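Long-range contacts in putative sporulation-specific glycosylase YdhD (Bacillus subtilis subsp. subtilis str. 168, PDB 3CZ8), which probably hydrolyses glycosidic bonds during sporulation and may bind chitin, this chain being the family 18 glycosyl hydrolase part of the protein: residues 194-199 and 262-266; 241-247 and 280-284. The protein carries 1 engineered substitution. One frame throughout, in Å; residues are numbered along the deposited sequence. Where two conformers were deposited one is given.

Contact 1 (194-199 and 262-266); sequences PVAPIT and EYQSP
P194 and Y263 meet where the loop leading into helix 198-208 of the TIM barrel touches the small insertion domain common in family 18 chitinases, at the turn before its strand 265-271. The proline puts its CG over one face of the phenol ring, 3.7 Å from the centroid and displaced toward the rim, a CH-pi contact. Y263 CG stands beside its own backbone N (chi1 -61°), which turns the ring back over the proline loop. P197 CB reaches the same ring obliquely, 3.8 Å from CD2, while T199 OG1 lies near the ring plane at the edge. With an alanine here instead of Y263, P194 CG would probably lose its aromatic face and a gap would be likely to open beside P194 and P197. Beyond the ring, I198 CG2 runs alongside Q264 CG at 3.7 Å, the two side chains pointing the same way. T199 CG2 rests against E262 O. The backbones are joined by I198 N, at the first turn of the helix, giving an almost straight bond to Y263 O (2.9 Å, 173°). A water bridges the segments, accepting from A196 N at 2.8 Å and hydrogen-bonded to S265 OG at 2.7 Å.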
loop_
_atom_site.group_PDB
_atom_site.type_symbol
_atom_site.label_atom_id
_atom_site.label_comp_id
_atom_site.label_asym_id
_atom_site.label_seq_id
_atom_site.Cartn_x
_atom_site.Cartn_y
_atom_site.Cartn_z
ATOM N N PRO A 194 14.514 -14.323 7.549
ATOM C CA PRO A 194 14.660 -12.985 6.966
ATOM C C PRO A 194 14.265 -12.934 5.498
ATOM O O PRO A 194 14.680 -13.790 4.716
ATOM C CB PRO A 194 16.153 -12.685 7.133
ATOM C CG PRO A 194 16.797 -14.017 7.301
ATOM C CD PRO A 194 15.806 -14.857 8.016
ATOM N N VAL A 195 13.463 -11.935 5.144
ATOM C CA VAL A 195 12.961 -11.772 3.784
ATOM C C VAL A 195 14.084 -11.430 2.796
ATOM O O VAL A 195 14.120 -11.933 1.669
ATOM C CB VAL A 195 11.867 -10.689 3.750
ATOM C CG1 VAL A 195 11.475 -10.377 2.340
ATOM C CG2 VAL A 195 10.645 -11.140 4.551
ATOM N N ALA A 196 14.998 -10.573 3.241
ATOM C CA ALA A 196 16.116 -10.136 2.421
ATOM C C ALA A 196 17.384 -10.041 3.269
ATOM O O ALA A 196 17.856 -8.934 3.569
ATOM C CB ALA A 196 15.794 -8.806 1.766
ATOM N N PRO A 197 17.945 -11.205 3.656
ATOM C CA PRO A 197 19.141 -11.182 4.495
ATOM C C PRO A 197 20.311 -10.560 3.741
ATOM O O PRO A 197 20.483 -10.820 2.543
ATOM C CB PRO A 197 19.396 -12.663 4.796
ATOM C CG PRO A 197 18.699 -13.415 3.731
ATOM C CD PRO A 197 17.528 -12.582 3.317
ATOM N N ILE A 198 21.085 -9.727 4.436
ATOM C CA ILE A 198 22.166 -8.949 3.821
ATOM C C ILE A 198 23.292 -9.851 3.288
ATOM O O ILE A 198 24.019 -9.477 2.362
ATOM C CB ILE A 198 22.690 -7.848 4.795
ATOM C CG1 ILE A 198 23.199 -6.616 4.025
ATOM C CG2 ILE A 198 23.702 -8.420 5.803
ATOM C CD1 ILE A 198 24.708 -6.509 3.915
ATOM N N THR A 199 23.386 -11.049 3.864
ATOM C CA THR A 199 24.321 -12.082 3.447
ATOM C C THR A 199 23.996 -12.584 2.037
ATOM O O THR A 199 24.890 -12.751 1.209
ATOM C CB THR A 199 24.336 -13.261 4.457
ATOM O OG1 THR A 199 22.994 -13.695 4.720
ATOM C CG2 THR A 199 24.981 -12.837 5.771
ATOM N N GLU A 262 23.737 -11.121 12.017
ATOM C CA GLU A 262 24.138 -11.866 10.826
ATOM C C GLU A 262 23.350 -11.416 9.594
ATOM O O GLU A 262 23.930 -11.112 8.549
ATOM C CB GLU A 262 23.938 -13.369 11.061
ATOM C CG GLU A 262 24.409 -14.277 9.924
ATOM C CD GLU A 262 23.918 -15.715 10.062
ATOM O OE1 GLU A 262 23.853 -16.422 9.034
ATOM O OE2 GLU A 262 23.596 -16.142 11.192
ATOM N N TYR A 263 22.031 -11.349 9.743
ATOM C CA TYR A 263 21.136 -11.098 8.623
ATOM C C TYR A 263 20.882 -9.617 8.344
ATOM O O TYR A 263 20.479 -9.264 7.232
ATOM C CB TYR A 263 19.807 -11.831 8.832
ATOM C CG TYR A 263 19.920 -13.342 8.940
ATOM C CD1 TYR A 263 19.238 -14.039 9.937
ATOM C CD2 TYR A 263 20.699 -14.074 8.040
ATOM C CE1 TYR A 263 19.322 -15.421 10.038
ATOM C CE2 TYR A 263 20.794 -15.458 8.136
ATOM C CZ TYR A 263 20.104 -16.124 9.137
ATOM O OH TYR A 263 20.194 -17.493 9.240
ATOM N N GLN A 264 21.135 -8.768 9.345
ATOM C CA GLN A 264 20.761 -7.339 9.323
ATOM C C GLN A 264 19.273 -7.160 8.980
ATOM O O GLN A 264 18.907 -6.413 8.064
ATOM C CB GLN A 264 21.672 -6.511 8.401
ATOM C CG GLN A 264 23.131 -6.441 8.843
ATOM C CD GLN A 264 23.339 -5.618 10.096
ATOM O OE1 GLN A 264 22.954 -4.448 10.155
ATOM N NE2 GLN A 264 23.964 -6.222 11.104
ATOM N N SER A 265 18.436 -7.890 9.714
ATOM C CA SER A 265 16.997 -7.934 9.489
ATOM C C SER A 265 16.278 -7.907 10.836
ATOM O O SER A 265 16.666 -8.640 11.755
ATOM C CB SER A 265 16.619 -9.205 8.723
ATOM O OG SER A 265 17.315 -9.289 7.493
ATOM N N PRO A 266 15.245 -7.049 10.971
ATOM C CA PRO A 266 14.475 -7.050 12.213
ATOM C C PRO A 266 13.504 -8.220 12.294
ATOM O O PRO A 266 12.998 -8.691 11.270
ATOM C CB PRO A 266 13.716 -5.723 12.158
ATOM C CG PRO A 266 13.560 -5.434 10.716
ATOM C CD PRO A 266 14.752 -6.033 10.022
HETATM O O HOH W 1 15.377 -8.991 5.575
#

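Contact 2 (241-247 and 280-284). Engineered in segment 280-284: G284 (natural residue Asp).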
loop_
_atom_site.group_PDB
_atom_site.type_symbol
_atom_site.label_atom_id
_atom_site.label_comp_id
_atom_site.label_asym_id
_atom_site.label_seq_id
_atom_site.Cartn_x
_atom_site.Cartn_y
_atom_site.Cartn_z
ATOM N N ILE A 241 2.342 -9.155 5.130
ATOM C CA ILE A 241 2.015 -7.863 5.726
ATOM C C ILE A 241 3.076 -6.822 5.372
ATOM O O ILE A 241 4.215 -7.171 5.056
ATOM C CB ILE A 241 1.845 -7.959 7.282
ATOM C CG1 ILE A 241 3.157 -8.336 7.977
ATOM C CG2 ILE A 241 0.729 -8.938 7.672
ATOM C CD1 ILE A 241 3.054 -8.369 9.484
ATOM N N SER A 242 2.698 -5.548 5.407
ATOM C CA SER A 242 3.632 -4.468 5.117
ATOM C C SER A 242 4.588 -4.299 6.290
ATOM O O SER A 242 4.348 -4.830 7.376
ATOM C CB SER A 242 2.889 -3.154 4.813
ATOM O OG SER A 242 2.550 -2.450 6.002
ATOM N N ASN A 243 5.673 -3.566 6.068
ATOM C CA ASN A 243 6.635 -3.305 7.122
ATOM C C ASN A 243 6.039 -2.494 8.273
ATOM O O ASN A 243 6.365 -2.743 9.432
ATOM C CB ASN A 243 7.889 -2.651 6.551
ATOM C CG ASN A 243 8.648 -3.580 5.614
ATOM O OD1 ASN A 243 8.895 -4.741 5.943
ATOM N ND2 ASN A 243 9.007 -3.080 4.437
ATOM N N GLN A 244 5.146 -1.558 7.947
ATOM C CA GLN A 244 4.415 -0.815 8.972
ATOM C C GLN A 244 3.445 -1.718 9.741
ATOM O O GLN A 244 3.331 -1.592 10.962
ATOM C CB GLN A 244 3.679 0.392 8.385
ATOM C CG GLN A 244 3.239 1.381 9.460
ATOM C CD GLN A 244 2.492 2.569 8.917
ATOM O OE1 GLN A 244 2.920 3.205 7.952
ATOM N NE2 GLN A 244 1.367 2.891 9.548
ATOM N N ASN A 245 2.779 -2.634 9.031
ATOM C CA ASN A 245 1.919 -3.654 9.660
ATOM C C ASN A 245 2.633 -4.500 10.703
ATOM O O ASN A 245 2.052 -4.821 11.735
ATOM C CB ASN A 245 1.312 -4.599 8.627
ATOM C CG ASN A 245 0.296 -3.934 7.737
ATOM O OD1 ASN A 245 -0.001 -4.444 6.660
ATOM N ND2 ASN A 245 -0.254 -2.803 8.177
ATOM N N ALA A 246 3.880 -4.871 10.414
ATOM C CA ALA A 246 4.720 -5.594 11.364
ATOM C C ALA A 246 4.973 -4.794 12.641
ATOM O O ALA A 246 4.858 -5.328 13.742
ATOM C CB ALA A 246 6.030 -5.987 10.711
ATOM N N ILE A 247 5.315 -3.518 12.481
ATOM C CA ILE A 247 5.494 -2.600 13.610
ATOM C C ILE A 247 4.193 -2.435 14.397
ATOM O O ILE A 247 4.210 -2.452 15.626
ATOM C CB ILE A 247 6.077 -1.245 13.133
ATOM C CG1 ILE A 247 7.598 -1.366 13.026
ATOM C CG2 ILE A 247 5.703 -0.090 14.068
ATOM C CD1 ILE A 247 8.188 -0.605 11.865
ATOM N N VAL A 280 7.722 -13.088 13.213
ATOM C CA VAL A 280 7.581 -12.064 12.183
ATOM C C VAL A 280 8.957 -11.566 11.756
ATOM O O VAL A 280 9.765 -11.191 12.598
ATOM C CB VAL A 280 6.708 -10.870 12.674
ATOM C CG1 VAL A 280 6.485 -9.836 11.560
ATOM C CG2 VAL A 280 5.370 -11.361 13.215
ATOM N N TRP A 281 9.212 -11.590 10.448
ATOM C CA TRP A 281 10.398 -10.975 9.843
ATOM C C TRP A 281 9.970 -9.907 8.841
ATOM O O TRP A 281 9.053 -10.122 8.044
ATOM C CB TRP A 281 11.239 -12.034 9.122
ATOM C CG TRP A 281 11.925 -12.988 10.042
ATOM C CD1 TRP A 281 11.392 -14.122 10.593
ATOM C CD2 TRP A 281 13.274 -12.900 10.523
ATOM N NE1 TRP A 281 12.324 -14.739 11.391
ATOM C CE2 TRP A 281 13.486 -14.011 11.369
ATOM C CE3 TRP A 281 14.318 -11.979 10.336
ATOM C CZ2 TRP A 281 14.708 -14.238 12.017
ATOM C CZ3 TRP A 281 15.536 -12.205 10.983
ATOM C CH2 TRP A 281 15.717 -13.328 11.812
ATOM N N PHE A 282 10.650 -8.762 8.871
ATOM C CA PHE A 282 10.259 -7.609 8.070
ATOM C C PHE A 282 11.472 -6.724 7.807
ATOM O O PHE A 282 12.607 -7.182 7.923
ATOM C CB PHE A 282 9.104 -6.828 8.740
ATOM C CG PHE A 282 9.466 -6.197 10.068
ATOM C CD1 PHE A 282 9.581 -6.968 11.219
ATOM C CD2 PHE A 282 9.654 -4.823 10.168
ATOM C CE1 PHE A 282 9.909 -6.382 12.436
ATOM C CE2 PHE A 282 9.982 -4.230 11.381
ATOM C CZ PHE A 282 10.113 -5.010 12.512
ATOM N N GLU A 283 11.228 -5.475 7.418
ATOM C CA GLU A 283 12.285 -4.495 7.173
ATOM C C GLU A 283 12.004 -3.210 7.944
ATOM O O GLU A 283 10.880 -2.709 7.931
ATOM C CB GLU A 283 12.374 -4.173 5.681
ATOM C CG GLU A 283 12.843 -5.319 4.803
ATOM C CD GLU A 283 14.348 -5.526 4.832
ATOM O OE1 GLU A 283 15.093 -4.534 4.958
ATOM O OE2 GLU A 283 14.787 -6.684 4.713
ATOM N N GLY A 284 13.029 -2.685 8.612
ATOM C CA GLY A 284 12.937 -1.398 9.304
ATOM C C GLY A 284 13.885 -0.360 8.723
ATOM O O GLY A 284 14.427 -0.552 7.631
#
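A246 and F282 form the apolar centre of this buried contact, in which the first turn of helix 243-252 lies against the end of strand 277-281 in the insertion domain of the family 18 fold. A246 CB sits over one face of the phenyl ring, 3.8 Å from its centroid and nearest to CG, in a CH-pi contact. F282 CG is placed between its own backbone N and carbonyl carbon (chi1 65°), the rotation that presents this face to the helix. I247 crosses the phenylalanine at about a right angle, its CG1 4.1 Å from CE2. V280 adds CG1, which meets A246 CB at 4.0 Å; I241 CD1 lies 4.3 Å from V280 CG1.

The polar link belongs to N243. With CG beside its backbone N, its amide extends along E283, and OD1 accepts from E283 N at 2.9 Å. The donor stands well above the carbonyl plane, 57° out of it, so the bond is not made on a lone pair. N243 ND2 turns instead to Q244 of the second subunit, and the amide is thus held at both ends, the helix start being part of the dimer interface. The E283 chain carries its carboxylate away to a salt bridge with K291.

The helix start is itself fixed by a capping box: S242 OG accepts from N245 N at 3.0 Å, and S242 N donates to N245 OD1. G284, engineered from aspartate, occupies the N-cap position of helix 285-297. The contact therefore spans the place where strand 277-281, lying between strands 225-229 and 265-271 in the antiparallel sheet, packs against the first turn of helix 243-252 and leads on to helix 285-297.

Contacts 1 and 2 lie about 13 Å apart between centres and meet through neighbouring strands 265-271 and 277-281. P266, which closes segment 262-266, brings CD to 3.2 Å from F282 O, and its CG packs against G284 N. P194 N lies 3.5 Å from W281 CD2, so the tryptophan links the loop of contact 1 to the strand of contact 2. K291, the salt-bridge partner of E283, also hydrogen-bonds to A196 O. Contact 1 joins the insertion domain to the barrel, whereas contact 2 is internal to that domain and borders the second subunit. Both are away from E120, the predicted proton donor; a glycerol, probably from crystallisation, lies about 3 Å (nearest atoms) from the I247 side chain.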